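Local coordinates for cytoplasmic export protein 1 (PDB 3VWA) that takes part in nuclear tRNA export, binding tRNA and probably carrying aminoacylated tRNAs from export receptors at the nuclear pore to the translation machinery, at residues P39-K44 and E89-F94; F94-L99 and K196-P201; N105-E110 and R236-I241. All blocks are in the same frame, centred on the assembly; numbering follows the deposited sequence.

In the fold
All three contacts belong to the kinase-like domain that precedes the HEAT-repeat part of the chain, and they follow one another from its small lobe into its large lobe, with a turn at interaction 2. Interaction 1 fastens the linker after strand 85-89 to strand 39-45. Phe94, at the end of that linker, also opens interaction 2, where the chain meets the end of helix 186-198; the two centres are about 20 Å apart. Interaction 3 follows about 15 Å from interaction 2, between centres, and touches it directly: the selenomethionine Met199 places CE 3.4 Å from Glu110 CG. Interactions 1 and 3, with centres about 26 Å apart, do not touch.

Interaction 1: residues P39-K44 and E89-F94; sequences PVTVFK and ERVVPF
Arg90 leaves the backbone with CG anti to the main-chain N (chi1 -176°), and two successive bends further along the chain fold it back toward Pro39 and Val40. Thr41 answers from the other segment: its chi1 of -74° sets OG1 beside its own backbone N, facing the chain at Val91. Arg90 NE donates to Val40 O at 2.8 Å, a short but bent bond, with the donor standing well above the carbonyl plane, 60° out of it. Val91 N donates to Thr41 OG1 at 3.0 Å along a straighter line, so a side-chain hydroxyl, not a strand carbonyl, is the acceptor for Val91 N.

The contact lies where the chain leaves the sheet of the small lobe in this kinase-like domain. Strand 39-45 pairs with strand 85-89, and beyond Glu89 the chain peels away as the linker that probably corresponds to the hinge of protein kinases, so that side chains and a water replace the regular ladder. The water bridges the parting backbones, donating to Pro39 O at 2.8 Å and accepting from Arg90 N at 3.0 Å.

The guanidinium is held from several directions. Pro39 CB lies over one face, nearer its margin than its middle and 3.8 Å from Arg90 NH1, while NH1 itself also donates a hydrogen bond to Gly31 O on the adjoining strand. Thr41 crosses the arginine chain at about a right angle, with OG1 3.2 Å from Arg90 CD. On the buried flank Val91 CG2 packs against Thr41 CG2 at 3.8 Å and approaches Phe43 CZ at 4.2 Å. The Phe43 ring continues this apolar layer, stacking on Phe147 and meeting Phe137 edge-to-face.

Interaction 2: residues F94-L99 and K196-P201; sequences FPWDNL and KSLMAP
Phe94 comes first, and it reaches Leu198 with the far end of its ring: Phe94 CZ lies 3.7 Å from Leu198 CD2. With chi1 at -170° the phenyl swings away from its own amide nitrogen and inward, where it also meets Trp144 edge-to-face. The chain then turns at Pro95, the centre of an inverse gamma turn, and this reversal brings Trp96 back alongside Phe94. The two ring planes meet at about 50°, so it is one edge carbon, Phe94 CD2, that stands over the centre of the Trp96 indole, 3.5 Å above its plane. From there the six-membered part of the indole extends to the helix end, with Trp96 CH2 3.5 Å from Leu198 CD2. The same methyl is thus shared by both aromatic residues. Ser197 O approaches the indole at its edge, 3.8 Å from Trp96 CZ3, while the polar NE1 is engaged with Lys133 O.

After the short 3-10 segment the chain enters helix 99-102 at Leu99. This side chain straddles two carbonyls at the last turn of helix 186-198: Leu99 CD2 is 3.4 Å from Ser197 O, and Leu99 CD1 is 3.5 Å from Leu198 O. By its topology the contact joins the loop after the probable hinge to the C-terminal end of helix 186-198 in the large lobe.

Across these two segments the attraction is that of carbon surfaces, with carbonyl oxygens meeting methyl and ring C-H groups rather than donors. Such a contact depends on fit and on burial of Leu198, not on any directional polar bond.

Interaction 3: residues N105-E110 and R236-I241; sequences NKFGVE and RSNPLI
Asn238 and Phe107 lie alongside each other, running in opposite directions, with ring and amide planes 65° apart. A chi1 of -172° places the asparagine amide between the two helices, and chi2 (-39°) turns ND2 to helix 106-122 and OD1 to its own helix. Asn238 ND2 donates twice. One bond, to Phe107 O at 3.2 Å, is almost perfectly straight, lies in the carbonyl plane and uses a lone pair. The other, to Glu110 OE1 at 3.1 Å, is more bent and meets the carboxylate from above its plane. Glu110 extends fully beyond CG, and its second oxygen, OE2, receives Lys106 NZ at 3.0 Å in a salt bridge.

The contact is a meeting of two helix N-termini, each capped by an asparagine. Asn105 OD1 accepts from Gly108 N at 2.8 Å at the start of helix 106-122, while Asn105 ND2 is hydrogen-bonded to Ile275 O and Arg277 O; Asn238 OD1 accepts from Ile241 N at 3.0 Å, and weakly from Leu240 N, at the start of helix 239-248. Both helices appear to belong to the large lobe of the kinase-like domain, and one amide thus caps its own helix while bonding to residues near the start of the other. An alanine here is likely to leave the first turn of helix 239-248 without its cap and both Phe107 O and Glu110 OE1 without this donor.

Pro239 complements the amide by crossing the Phe107 side chain at about a right angle. Pro239 CD rests over one face, 3.8 Å from the Phe107 ring centroid, in a CH-pi contact. Leu240 CD1 packs against Phe107 CB at 4.0 Å, and Ile275 from a nearby loop also touches the phenylalanine.

Interaction 1: residues P39-K44 and E89-F94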
loop_
_atom_site.group_PDB
_atom_site.type_symbol
_atom_site.label_atom_id
_atom_site.label_comp_id
_atom_site.label_asym_id
_atom_site.label_seq_id
_atom_site.Cartn_x
_atom_site.Cartn_y
_atom_site.Cartn_z
ATOM N N PRO A 39 0.477 -9.252 17.052
ATOM C CA PRO A 39 -0.968 -9.216 16.752
ATOM C C PRO A 39 -1.577 -10.601 16.640
ATOM O O PRO A 39 -1.047 -11.448 15.956
ATOM C CB PRO A 39 -1.021 -8.543 15.372
ATOM C CG PRO A 39 0.221 -7.703 15.316
ATOM C CD PRO A 39 1.252 -8.585 15.984
ATOM N N VAL A 40 -2.693 -10.833 17.322
ATOM C CA VAL A 40 -3.316 -12.150 17.310
ATOM C C VAL A 40 -4.809 -11.982 17.162
ATOM O O VAL A 40 -5.352 -10.898 17.290
ATOM C CB VAL A 40 -3.052 -12.912 18.637
ATOM C CG1 VAL A 40 -1.550 -13.111 18.889
ATOM C CG2 VAL A 40 -3.692 -12.167 19.822
ATOM N N THR A 41 -5.484 -13.074 16.903
ATOM C CA THR A 41 -6.939 -13.046 16.895
ATOM C C THR A 41 -7.380 -14.016 17.949
ATOM O O THR A 41 -6.896 -15.136 18.002
ATOM C CB THR A 41 -7.496 -13.490 15.528
ATOM O OG1 THR A 41 -7.262 -12.417 14.632
ATOM C CG2 THR A 41 -9.013 -13.758 15.582
ATOM N N VAL A 42 -8.314 -13.573 18.771
ATOM C CA VAL A 42 -8.852 -14.333 19.864
ATOM C C VAL A 42 -10.314 -14.724 19.550
ATOM O O VAL A 42 -11.207 -13.858 19.369
ATOM C CB VAL A 42 -8.770 -13.471 21.156
ATOM C CG1 VAL A 42 -9.565 -14.121 22.278
ATOM C CG2 VAL A 42 -7.300 -13.197 21.554
ATOM N N PHE A 43 -10.559 -16.026 19.459
ATOM C CA PHE A 43 -11.914 -16.527 19.311
ATOM C C PHE A 43 -12.468 -16.918 20.693
ATOM O O PHE A 43 -11.925 -17.793 21.408
ATOM C CB PHE A 43 -11.965 -17.731 18.375
ATOM C CG PHE A 43 -11.700 -17.394 16.938
ATOM C CD1 PHE A 43 -12.754 -16.981 16.083
ATOM C CD2 PHE A 43 -10.413 -17.553 16.397
ATOM C CE1 PHE A 43 -12.474 -16.721 14.726
ATOM C CE2 PHE A 43 -10.168 -17.270 15.065
ATOM C CZ PHE A 43 -11.199 -16.871 14.238
ATOM N N LYS A 44 -13.541 -16.237 21.067
ATOM C CA LYS A 44 -14.148 -16.431 22.359
ATOM C C LYS A 44 -15.436 -17.208 22.142
ATOM O O LYS A 44 -16.313 -16.753 21.402
ATOM C CB LYS A 44 -14.443 -15.072 22.993
ATOM C CG LYS A 44 -15.301 -15.145 24.247
ATOM C CD LYS A 44 -15.068 -13.907 25.096
ATOM C CE LYS A 44 -15.142 -14.277 26.563
ATOM N NZ LYS A 44 -16.466 -14.836 26.895
ATOM N N GLU A 89 -2.926 -16.792 14.923
ATOM C CA GLU A 89 -2.322 -15.636 14.220
ATOM C C GLU A 89 -3.450 -14.630 13.829
ATOM O O GLU A 89 -4.616 -14.967 13.731
ATOM C CB GLU A 89 -1.484 -16.032 12.988
ATOM C CG GLU A 89 -0.711 -17.343 13.070
ATOM C CD GLU A 89 0.781 -17.228 12.678
ATOM O OE1 GLU A 89 1.171 -17.496 11.509
ATOM O OE2 GLU A 89 1.588 -16.880 13.569
ATOM N N ARG A 90 -3.092 -13.378 13.675
ATOM C CA ARG A 90 -4.074 -12.404 13.334
ATOM C C ARG A 90 -4.694 -12.824 12.004
ATOM O O ARG A 90 -3.993 -12.990 11.001
ATOM C CB ARG A 90 -3.433 -11.037 13.180
ATOM C CG ARG A 90 -4.458 -9.941 12.907
ATOM C CD ARG A 90 -5.517 -9.827 14.007
ATOM N NE ARG A 90 -5.035 -9.120 15.198
ATOM C CZ ARG A 90 -4.926 -7.795 15.291
ATOM N NH1 ARG A 90 -4.458 -7.247 16.414
ATOM N NH2 ARG A 90 -5.275 -7.009 14.257
ATOM N N VAL A 91 -5.994 -13.014 12.017
ATOM C CA VAL A 91 -6.731 -13.249 10.800
ATOM C C VAL A 91 -7.832 -12.198 10.643
ATOM O O VAL A 91 -8.170 -11.491 11.605
ATOM C CB VAL A 91 -7.362 -14.640 10.751
ATOM C CG1 VAL A 91 -6.305 -15.695 10.489
ATOM C CG2 VAL A 91 -8.197 -14.912 12.022
ATOM N N VAL A 92 -8.376 -12.139 9.426
ATOM C CA VAL A 92 -9.418 -11.202 9.007
ATOM C C VAL A 92 -10.549 -12.054 8.446
ATOM O O VAL A 92 -10.319 -12.959 7.637
ATOM C CB VAL A 92 -8.885 -10.160 7.975
ATOM C CG1 VAL A 92 -10.018 -9.300 7.405
ATOM C CG2 VAL A 92 -7.904 -9.221 8.669
ATOM N N PRO A 93 -11.767 -11.861 8.940
ATOM C CA PRO A 93 -12.817 -12.672 8.322
ATOM C C PRO A 93 -13.109 -12.210 6.883
ATOM O O PRO A 93 -13.063 -11.048 6.600
ATOM C CB PRO A 93 -14.023 -12.455 9.226
ATOM C CG PRO A 93 -13.771 -11.137 9.907
ATOM C CD PRO A 93 -12.277 -10.915 9.943
ATOM N N PHE A 94 -13.342 -13.138 5.989
ATOM C CA PHE A 94 -13.587 -12.828 4.620
ATOM C C PHE A 94 -14.659 -11.747 4.501
ATOM O O PHE A 94 -15.706 -11.850 5.122
ATOM C CB PHE A 94 -13.992 -14.104 3.911
ATOM C CG PHE A 94 -14.039 -13.961 2.445
ATOM C CD1 PHE A 94 -12.969 -14.353 1.673
ATOM C CD2 PHE A 94 -15.182 -13.449 1.821
ATOM C CE1 PHE A 94 -13.021 -14.220 0.293
ATOM C CE2 PHE A 94 -15.237 -13.350 0.474
ATOM C CZ PHE A 94 -14.144 -13.719 -0.298
HETATM O O HOH W 1 -0.076 -13.272 14.093
#

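Interaction 2: residues F94-L99 and K196-P201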
loop_
_atom_site.group_PDB
_atom_site.type_symbol
_atom_site.label_atom_id
_atom_site.label_comp_id
_atom_site.label_asym_id
_atom_site.label_seq_id
_atom_site.Cartn_x
_atom_site.Cartn_y
_atom_site.Cartn_z
ATOM N N PHE A 94 -13.342 -13.138 5.989
ATOM C CA PHE A 94 -13.587 -12.828 4.620
ATOM C C PHE A 94 -14.659 -11.747 4.501
ATOM O O PHE A 94 -15.706 -11.850 5.122
ATOM C CB PHE A 94 -13.992 -14.104 3.911
ATOM C CG PHE A 94 -14.039 -13.961 2.445
ATOM C CD1 PHE A 94 -12.969 -14.353 1.673
ATOM C CD2 PHE A 94 -15.182 -13.449 1.821
ATOM C CE1 PHE A 94 -13.021 -14.220 0.293
ATOM C CE2 PHE A 94 -15.237 -13.350 0.474
ATOM C CZ PHE A 94 -14.144 -13.719 -0.298
ATOM N N PRO A 95 -14.373 -10.685 3.734
ATOM C CA PRO A 95 -15.321 -9.548 3.573
ATOM C C PRO A 95 -16.394 -9.870 2.557
ATOM O O PRO A 95 -16.297 -9.515 1.369
ATOM C CB PRO A 95 -14.425 -8.396 3.117
ATOM C CG PRO A 95 -13.236 -9.049 2.508
ATOM C CD PRO A 95 -13.044 -10.374 3.200
ATOM N N TRP A 96 -17.394 -10.596 3.015
ATOM C CA TRP A 96 -18.520 -10.956 2.123
ATOM C C TRP A 96 -19.234 -9.733 1.654
ATOM O O TRP A 96 -19.637 -9.674 0.509
ATOM C CB TRP A 96 -19.469 -11.929 2.794
ATOM C CG TRP A 96 -18.847 -13.278 2.999
ATOM C CD1 TRP A 96 -18.305 -13.799 4.176
ATOM C CD2 TRP A 96 -18.667 -14.345 1.989
ATOM N NE1 TRP A 96 -17.832 -15.088 3.970
ATOM C CE2 TRP A 96 -18.000 -15.462 2.682
ATOM C CE3 TRP A 96 -18.972 -14.475 0.631
ATOM C CZ2 TRP A 96 -17.673 -16.630 2.032
ATOM C CZ3 TRP A 96 -18.628 -15.656 -0.014
ATOM C CH2 TRP A 96 -17.999 -16.712 0.666
ATOM N N ASP A 97 -19.353 -8.728 2.526
ATOM C CA ASP A 97 -19.932 -7.416 2.155
ATOM C C ASP A 97 -19.162 -6.727 1.044
ATOM O O ASP A 97 -19.564 -5.648 0.592
ATOM C CB ASP A 97 -20.009 -6.458 3.359
ATOM C CG ASP A 97 -20.711 -7.076 4.558
ATOM O OD1 ASP A 97 -20.513 -6.563 5.695
ATOM O OD2 ASP A 97 -21.457 -8.073 4.376
ATOM N N ASN A 98 -18.058 -7.327 0.605
ATOM C CA ASN A 98 -17.267 -6.701 -0.445
ATOM C C ASN A 98 -17.010 -7.677 -1.564
ATOM O O ASN A 98 -16.199 -7.444 -2.471
ATOM C CB ASN A 98 -15.978 -6.095 0.118
ATOM C CG ASN A 98 -15.256 -5.225 -0.891
ATOM O OD1 ASN A 98 -15.903 -4.460 -1.622
ATOM N ND2 ASN A 98 -13.906 -5.352 -0.970
ATOM N N LEU A 99 -17.723 -8.791 -1.519
ATOM C CA LEU A 99 -17.508 -9.836 -2.486
ATOM C C LEU A 99 -17.699 -9.221 -3.873
ATOM O O LEU A 99 -17.081 -9.636 -4.842
ATOM C CB LEU A 99 -18.512 -10.945 -2.259
ATOM C CG LEU A 99 -18.522 -12.075 -3.277
ATOM C CD1 LEU A 99 -17.210 -12.867 -3.255
ATOM C CD2 LEU A 99 -19.654 -12.981 -2.898
ATOM N N LYS A 196 -20.122 -21.810 -4.860
ATOM C CA LYS A 196 -21.262 -21.127 -5.493
ATOM C C LYS A 196 -21.485 -19.781 -4.850
ATOM O O LYS A 196 -21.835 -18.833 -5.557
ATOM C CB LYS A 196 -22.531 -21.980 -5.438
ATOM C CG LYS A 196 -22.486 -23.100 -6.490
ATOM C CD LYS A 196 -23.817 -23.788 -6.682
ATOM C CE LYS A 196 -24.065 -24.776 -5.569
ATOM N NZ LYS A 196 -25.377 -25.466 -5.664
ATOM N N SER A 197 -21.258 -19.681 -3.533
ATOM C CA SER A 197 -21.434 -18.386 -2.857
ATOM C C SER A 197 -20.323 -17.401 -3.244
ATOM O O SER A 197 -20.555 -16.202 -3.277
ATOM C CB SER A 197 -21.485 -18.514 -1.328
ATOM O OG SER A 197 -22.209 -19.658 -0.925
ATOM N N LEU A 198 -19.126 -17.916 -3.523
ATOM C CA LEU A 198 -17.997 -17.084 -3.941
ATOM C C LEU A 198 -18.167 -16.528 -5.341
ATOM O O LEU A 198 -17.755 -15.398 -5.608
ATOM C CB LEU A 198 -16.686 -17.886 -3.877
ATOM C CG LEU A 198 -16.169 -18.038 -2.430
ATOM C CD1 LEU A 198 -15.168 -19.161 -2.213
ATOM C CD2 LEU A 198 -15.591 -16.714 -1.926
HETATM N N MSE A 199 -18.787 -17.319 -6.227
HETATM C CA MSE A 199 -18.795 -17.053 -7.660
HETATM C C MSE A 199 -20.211 -17.212 -8.146
HETATM O O MSE A 199 -20.687 -18.348 -8.249
HETATM C CB MSE A 199 -17.991 -18.188 -8.301
HETATM C CG MSE A 199 -16.894 -17.798 -9.281
HETATM SE SE MSE A 199 -15.439 -19.163 -9.242
HETATM C CE MSE A 199 -14.041 -17.880 -9.713
ATOM N N ALA A 200 -20.907 -16.101 -8.430
ATOM C CA ALA A 200 -22.264 -16.136 -9.038
ATOM C C ALA A 200 -22.303 -16.882 -10.408
ATOM O O ALA A 200 -21.324 -16.833 -11.168
ATOM C CB ALA A 200 -22.831 -14.715 -9.158
ATOM N N PRO A 201 -23.424 -17.585 -10.724
ATOM C CA PRO A 201 -23.515 -18.450 -11.935
ATOM C C PRO A 201 -23.104 -17.833 -13.283
ATOM O O PRO A 201 -22.786 -18.583 -14.213
ATOM C CB PRO A 201 -24.991 -18.871 -11.959
ATOM C CG PRO A 201 -25.391 -18.860 -10.518
ATOM C CD PRO A 201 -24.650 -17.694 -9.901
#

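Interaction 3: residues N105-E110 and R236-I241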
loop_
_atom_site.group_PDB
_atom_site.type_symbol
_atom_site.label_atom_id
_atom_site.label_comp_id
_atom_site.label_asym_id
_atom_site.label_seq_id
_atom_site.Cartn_x
_atom_site.Cartn_y
_atom_site.Cartn_z
ATOM N N ASN A 105 -12.100 -9.431 -9.883
ATOM C CA ASN A 105 -10.846 -10.090 -10.292
ATOM C C ASN A 105 -11.037 -11.592 -10.164
ATOM O O ASN A 105 -10.772 -12.206 -9.095
ATOM C CB ASN A 105 -9.663 -9.612 -9.433
ATOM C CG ASN A 105 -8.332 -10.274 -9.830
ATOM O OD1 ASN A 105 -8.331 -11.328 -10.409
ATOM N ND2 ASN A 105 -7.209 -9.626 -9.533
ATOM N N LYS A 106 -11.517 -12.205 -11.247
ATOM C CA LYS A 106 -11.817 -13.629 -11.188
ATOM C C LYS A 106 -10.563 -14.453 -10.830
ATOM O O LYS A 106 -10.682 -15.487 -10.215
ATOM C CB LYS A 106 -12.454 -14.120 -12.514
ATOM C CG LYS A 106 -11.484 -14.512 -13.625
ATOM C CD LYS A 106 -12.283 -14.715 -14.908
ATOM C CE LYS A 106 -11.472 -15.396 -15.978
ATOM N NZ LYS A 106 -11.377 -16.857 -15.650
ATOM N N PHE A 107 -9.381 -13.990 -11.238
ATOM C CA PHE A 107 -8.152 -14.744 -10.970
ATOM C C PHE A 107 -7.920 -14.777 -9.458
ATOM O O PHE A 107 -7.487 -15.797 -8.932
ATOM C CB PHE A 107 -6.912 -14.136 -11.684
ATOM C CG PHE A 107 -7.012 -14.176 -13.192
ATOM C CD1 PHE A 107 -7.269 -15.375 -13.875
ATOM C CD2 PHE A 107 -6.860 -13.011 -13.932
ATOM C CE1 PHE A 107 -7.354 -15.402 -15.265
ATOM C CE2 PHE A 107 -6.962 -13.027 -15.323
ATOM C CZ PHE A 107 -7.195 -14.215 -15.993
ATOM N N GLY A 108 -8.255 -13.667 -8.793
ATOM C CA GLY A 108 -8.243 -13.569 -7.324
ATOM C C GLY A 108 -9.054 -14.648 -6.645
ATOM O O GLY A 108 -8.544 -15.391 -5.762
ATOM N N VAL A 109 -10.344 -14.715 -7.032
ATOM C CA VAL A 109 -11.330 -15.579 -6.395
ATOM C C VAL A 109 -10.856 -17.026 -6.637
ATOM O O VAL A 109 -10.900 -17.861 -5.743
ATOM C CB VAL A 109 -12.768 -15.349 -7.030
ATOM C CG1 VAL A 109 -13.825 -16.335 -6.485
ATOM C CG2 VAL A 109 -13.258 -13.917 -6.847
ATOM N N GLU A 110 -10.390 -17.307 -7.845
ATOM C CA GLU A 110 -9.933 -18.622 -8.204
ATOM C C GLU A 110 -8.660 -18.999 -7.407
ATOM O O GLU A 110 -8.503 -20.129 -6.992
ATOM C CB GLU A 110 -9.637 -18.715 -9.729
ATOM C CG GLU A 110 -10.858 -18.807 -10.659
ATOM C CD GLU A 110 -10.522 -18.471 -12.112
ATOM O OE1 GLU A 110 -9.400 -18.829 -12.577
ATOM O OE2 GLU A 110 -11.377 -17.851 -12.786
ATOM N N ARG A 236 -5.268 -23.424 -15.577
ATOM C CA ARG A 236 -3.917 -23.396 -16.130
ATOM C C ARG A 236 -3.640 -22.034 -16.732
ATOM O O ARG A 236 -2.496 -21.653 -16.885
ATOM C CB ARG A 236 -3.761 -24.467 -17.229
ATOM C CG ARG A 236 -3.739 -25.927 -16.756
ATOM C CD ARG A 236 -3.360 -26.846 -17.929
ATOM N NE ARG A 236 -3.176 -28.270 -17.590
ATOM C CZ ARG A 236 -3.851 -29.275 -18.164
ATOM N NH1 ARG A 236 -3.630 -30.540 -17.805
ATOM N NH2 ARG A 236 -4.758 -29.019 -19.104
ATOM N N SER A 237 -4.707 -21.338 -17.124
ATOM C CA SER A 237 -4.669 -19.939 -17.591
ATOM C C SER A 237 -4.427 -18.922 -16.453
ATOM O O SER A 237 -3.940 -17.815 -16.720
ATOM C CB SER A 237 -6.012 -19.548 -18.262
ATOM O OG SER A 237 -6.120 -20.161 -19.546
ATOM N N ASN A 238 -4.766 -19.287 -15.210
ATOM C CA ASN A 238 -4.737 -18.324 -14.145
ATOM C C ASN A 238 -3.278 -18.000 -13.820
ATOM O O ASN A 238 -2.558 -18.840 -13.300
ATOM C CB ASN A 238 -5.477 -18.882 -12.948
ATOM C CG ASN A 238 -5.649 -17.857 -11.860
ATOM O OD1 ASN A 238 -4.763 -17.063 -11.594
ATOM N ND2 ASN A 238 -6.802 -17.865 -11.238
ATOM N N PRO A 239 -2.829 -16.786 -14.168
ATOM C CA PRO A 239 -1.469 -16.362 -13.937
ATOM C C PRO A 239 -1.193 -16.123 -12.440
ATOM O O PRO A 239 -0.044 -16.116 -12.032
ATOM C CB PRO A 239 -1.373 -15.030 -14.696
ATOM C CG PRO A 239 -2.790 -14.525 -14.773
ATOM C CD PRO A 239 -3.669 -15.721 -14.765
ATOM N N LEU A 240 -2.221 -15.897 -11.641
ATOM C CA LEU A 240 -1.982 -15.714 -10.215
ATOM C C LEU A 240 -1.770 -17.085 -9.549
ATOM O O LEU A 240 -0.984 -17.204 -8.669
ATOM C CB LEU A 240 -3.129 -14.952 -9.553
ATOM C CG LEU A 240 -3.201 -13.465 -9.911
ATOM C CD1 LEU A 240 -4.252 -12.761 -9.066
ATOM C CD2 LEU A 240 -1.849 -12.754 -9.774
ATOM N N ILE A 241 -2.432 -18.127 -10.022
ATOM C CA ILE A 241 -2.218 -19.435 -9.438
ATOM C C ILE A 241 -0.734 -19.853 -9.576
ATOM O O ILE A 241 -0.090 -20.266 -8.592
ATOM C CB ILE A 241 -3.170 -20.473 -10.048
ATOM C CG1 ILE A 241 -4.579 -20.199 -9.528
ATOM C CG2 ILE A 241 -2.732 -21.891 -9.671
ATOM C CD1 ILE A 241 -5.601 -21.218 -9.961
#